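Long-range contact in DNA processing protein DprA (Streptococcus pneumoniae, PDB 3UQZ), which helps load the recombinase RecA onto incoming single-stranded DNA during transformation, binding that DNA cooperatively and shielding it from nucleases: residues Leu101-Phe106 / Gly158-Ala163. Numbering follows the deposited sequence.
Sequences LDLLKF and GGKTIA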
ATOM      1  N   LEU A 101       1.582  36.820  -0.773  1.00 34.28           N
ATOM      2  CA  LEU A 101       1.286  36.243   0.538  1.00 33.31           C
ATOM      3  C   LEU A 101      -0.132  35.697   0.640  1.00 37.71           C
ATOM      4  O   LEU A 101      -0.415  34.981   1.598  1.00 38.06           O
ATOM      5  CB  LEU A 101       1.518  37.261   1.667  1.00 32.98           C
ATOM      6  CG  LEU A 101       2.944  37.522   2.141  1.00 36.82           C
ATOM      7  CD1 LEU A 101       2.938  38.393   3.387  1.00 36.20           C
ATOM      8  CD2 LEU A 101       3.688  36.233   2.442  1.00 37.93           C
ATOM      9  N   ASP A 102      -1.026  36.036  -0.314  1.00 34.58           N
ATOM     10  CA  ASP A 102      -2.418  35.573  -0.293  1.00 35.62           C
ATOM     11  C   ASP A 102      -2.545  34.055  -0.406  1.00 38.60           C
ATOM     12  O   ASP A 102      -3.506  33.482   0.109  1.00 38.34           O
ATOM     13  CB  ASP A 102      -3.264  36.279  -1.361  1.00 38.49           C
ATOM     14  CG  ASP A 102      -3.551  37.745  -1.069  1.00 53.47           C
ATOM     15  OD1 ASP A 102      -3.578  38.123   0.134  1.00 51.74           O
ATOM     16  OD2 ASP A 102      -3.774  38.510  -2.038  1.00 63.54           O
ATOM     17  N   LEU A 103      -1.540  33.405  -1.025  1.00 33.28           N
ATOM     18  CA  LEU A 103      -1.471  31.959  -1.193  1.00 31.95           C
ATOM     19  C   LEU A 103      -1.444  31.229   0.151  1.00 35.03           C
ATOM     20  O   LEU A 103      -1.885  30.079   0.220  1.00 34.43           O
ATOM     21  CB  LEU A 103      -0.261  31.574  -2.055  1.00 31.62           C
ATOM     22  CG  LEU A 103      -0.478  31.573  -3.583  1.00 35.13           C
ATOM     23  CD1 LEU A 103      -0.432  32.958  -4.148  1.00 35.21           C
ATOM     24  CD2 LEU A 103       0.613  30.819  -4.269  1.00 36.83           C
ATOM     25  N   LEU A 104      -1.007  31.918   1.231  1.00 31.15           N
ATOM     26  CA  LEU A 104      -0.975  31.358   2.589  1.00 30.61           C
ATOM     27  C   LEU A 104      -2.379  31.269   3.194  1.00 36.45           C
ATOM     28  O   LEU A 104      -2.543  30.649   4.241  1.00 35.98           O
ATOM     29  CB  LEU A 104      -0.066  32.189   3.516  1.00 30.29           C
ATOM     30  CG  LEU A 104       1.428  32.289   3.211  1.00 34.36           C
ATOM     31  CD1 LEU A 104       2.104  33.272   4.187  1.00 33.76           C
ATOM     32  CD2 LEU A 104       2.117  30.915   3.290  1.00 36.91           C
ATOM     33  N   LYS A 105      -3.388  31.913   2.559  1.00 34.84           N
ATOM     34  CA  LYS A 105      -4.778  31.932   3.052  1.00 34.62           C
ATOM     35  C   LYS A 105      -5.596  30.737   2.539  1.00 39.07           C
ATOM     36  O   LYS A 105      -6.690  30.475   3.037  1.00 38.51           O
ATOM     37  CB  LYS A 105      -5.476  33.260   2.684  1.00 35.64           C
ATOM     38  CG  LYS A 105      -4.893  34.501   3.354  1.00 41.71           C
ATOM     39  CD  LYS A 105      -5.523  35.768   2.784  1.00 51.23           C
ATOM     40  CE  LYS A 105      -4.753  37.016   3.143  1.00 59.52           C
ATOM     41  NZ  LYS A 105      -5.244  38.197   2.386  1.00 69.43           N
ATOM     42  N   PHE A 106      -5.052  30.011   1.556  1.00 35.74           N
ATOM     43  CA  PHE A 106      -5.715  28.886   0.914  1.00 35.09           C
ATOM     44  C   PHE A 106      -5.367  27.514   1.498  1.00 37.55           C
ATOM     45  O   PHE A 106      -4.287  27.370   2.095  1.00 35.48           O
ATOM     46  CB  PHE A 106      -5.386  28.902  -0.580  1.00 36.95           C
ATOM     47  CG  PHE A 106      -6.037  30.021  -1.337  1.00 39.51           C
ATOM     48  CD1 PHE A 106      -7.399  29.991  -1.619  1.00 43.59           C
ATOM     49  CD2 PHE A 106      -5.291  31.107  -1.779  1.00 42.62           C
ATOM     50  CE1 PHE A 106      -7.999  31.020  -2.349  1.00 45.38           C
ATOM     51  CE2 PHE A 106      -5.889  32.134  -2.510  1.00 46.16           C
ATOM     52  CZ  PHE A 106      -7.235  32.075  -2.807  1.00 44.89           C
ATOM     53  N   GLY A 158      -3.417  25.233 -14.080  1.00 43.66           N
ATOM     54  CA  GLY A 158      -3.922  26.577 -13.830  1.00 42.85           C
ATOM     55  C   GLY A 158      -4.118  26.813 -12.341  1.00 46.43           C
ATOM     56  O   GLY A 158      -4.951  27.634 -11.936  1.00 46.93           O
ATOM     57  N   GLY A 159      -3.351  26.079 -11.531  1.00 41.03           N
ATOM     58  CA  GLY A 159      -3.396  26.143 -10.075  1.00 39.42           C
ATOM     59  C   GLY A 159      -2.295  26.974  -9.452  1.00 40.34           C
ATOM     60  O   GLY A 159      -1.524  27.638 -10.150  1.00 38.66           O
ATOM     61  N   LYS A 160      -2.212  26.937  -8.122  1.00 36.51           N
ATOM     62  CA  LYS A 160      -1.240  27.732  -7.375  1.00 35.77           C
ATOM     63  C   LYS A 160      -0.189  26.888  -6.688  1.00 37.80           C
ATOM     64  O   LYS A 160      -0.495  25.783  -6.251  1.00 38.61           O
ATOM     65  CB  LYS A 160      -1.955  28.651  -6.362  1.00 38.27           C
ATOM     66  CG  LYS A 160      -3.006  29.615  -6.967  1.00 49.28           C
ATOM     67  CD  LYS A 160      -2.510  30.569  -8.084  1.00 60.88           C
ATOM     68  CE  LYS A 160      -1.598  31.687  -7.625  1.00 70.06           C
ATOM     69  NZ  LYS A 160      -1.151  32.531  -8.765  1.00 75.91           N
ATOM     70  N   THR A 161       1.048  27.409  -6.588  1.00 32.82           N
ATOM     71  CA  THR A 161       2.164  26.731  -5.920  1.00 31.87           C
ATOM     72  C   THR A 161       2.986  27.616  -4.953  1.00 34.07           C
ATOM     73  O   THR A 161       3.194  28.804  -5.219  1.00 33.16           O
ATOM     74  CB  THR A 161       3.043  25.954  -6.934  1.00 38.39           C
ATOM     75  OG1 THR A 161       3.842  25.013  -6.220  1.00 39.19           O
ATOM     76  CG2 THR A 161       3.953  26.847  -7.753  1.00 35.16           C
ATOM     77  N   ILE A 162       3.470  27.014  -3.844  1.00 28.80           N
ATOM     78  CA  ILE A 162       4.372  27.666  -2.885  1.00 27.09           C
ATOM     79  C   ILE A 162       5.675  26.871  -2.875  1.00 32.03           C
ATOM     80  O   ILE A 162       5.638  25.651  -2.719  1.00 33.19           O
ATOM     81  CB  ILE A 162       3.794  27.812  -1.439  1.00 29.21           C
ATOM     82  CG1 ILE A 162       2.525  28.679  -1.408  1.00 28.51           C
ATOM     83  CG2 ILE A 162       4.858  28.362  -0.457  1.00 29.36           C
ATOM     84  CD1 ILE A 162       1.747  28.616  -0.099  1.00 30.74           C
ATOM     85  N   ALA A 163       6.820  27.555  -3.036  1.00 27.92           N
ATOM     86  CA  ALA A 163       8.152  26.945  -2.950  1.00 27.16           C
ATOM     87  C   ALA A 163       8.849  27.384  -1.655  1.00 33.50           C
ATOM     88  O   ALA A 163       8.827  28.571  -1.310  1.00 35.22           O
ATOM     89  CB  ALA A 163       9.000  27.317  -4.145  1.00 27.05           C
TER
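Leu103 reaches from a short 3-10 turn between the side chains of Lys160, just before strand 161-164, and Ile162, on it, both of which point toward the turn. One branch, CD1, lies 3.9 Å from Lys160 CE, while CD2 comes 4.1 Å from Ile162 CG1 and also meets the backbone at Thr161 O. A forked, wholly apolar leucine suits this place, because its two methyls can touch both neighbours at once. Lys160 serves here through its methylenes: the chain bends at chi2 (-56°) and chi3 (-71°), crosses the Leu103 side chain at about a right angle, and carries NZ away to the carbonyl of Asp187. Beta-branched Ile162 suits a strand and extends CD1 to the turn, 3.9 Å from Leu103 O and 4.1 Å from Leu104 CD2. Apolar Leu104 also lies against Leu189 and Leu191.

The turn is held by the backbone bonds Leu104 N to Leu101 O and Lys105 N to Asp102 O. On its outer side Lys105 NZ forms a salt bridge with Asp102 OD1 (2.8 Å), approaching from above the carboxylate plane.

Thr161 points the other way, its small side chain packing on helix 146-157 while its hydroxyl bonds to Ile138 O. In the Rossmann-like sheet, strand 161-164 runs parallel between strands 137-140 and 189-192, with helix 146-157 on one face and the 101-104 turn, in the connection between strands 94-99 and 108-113, packing against the other.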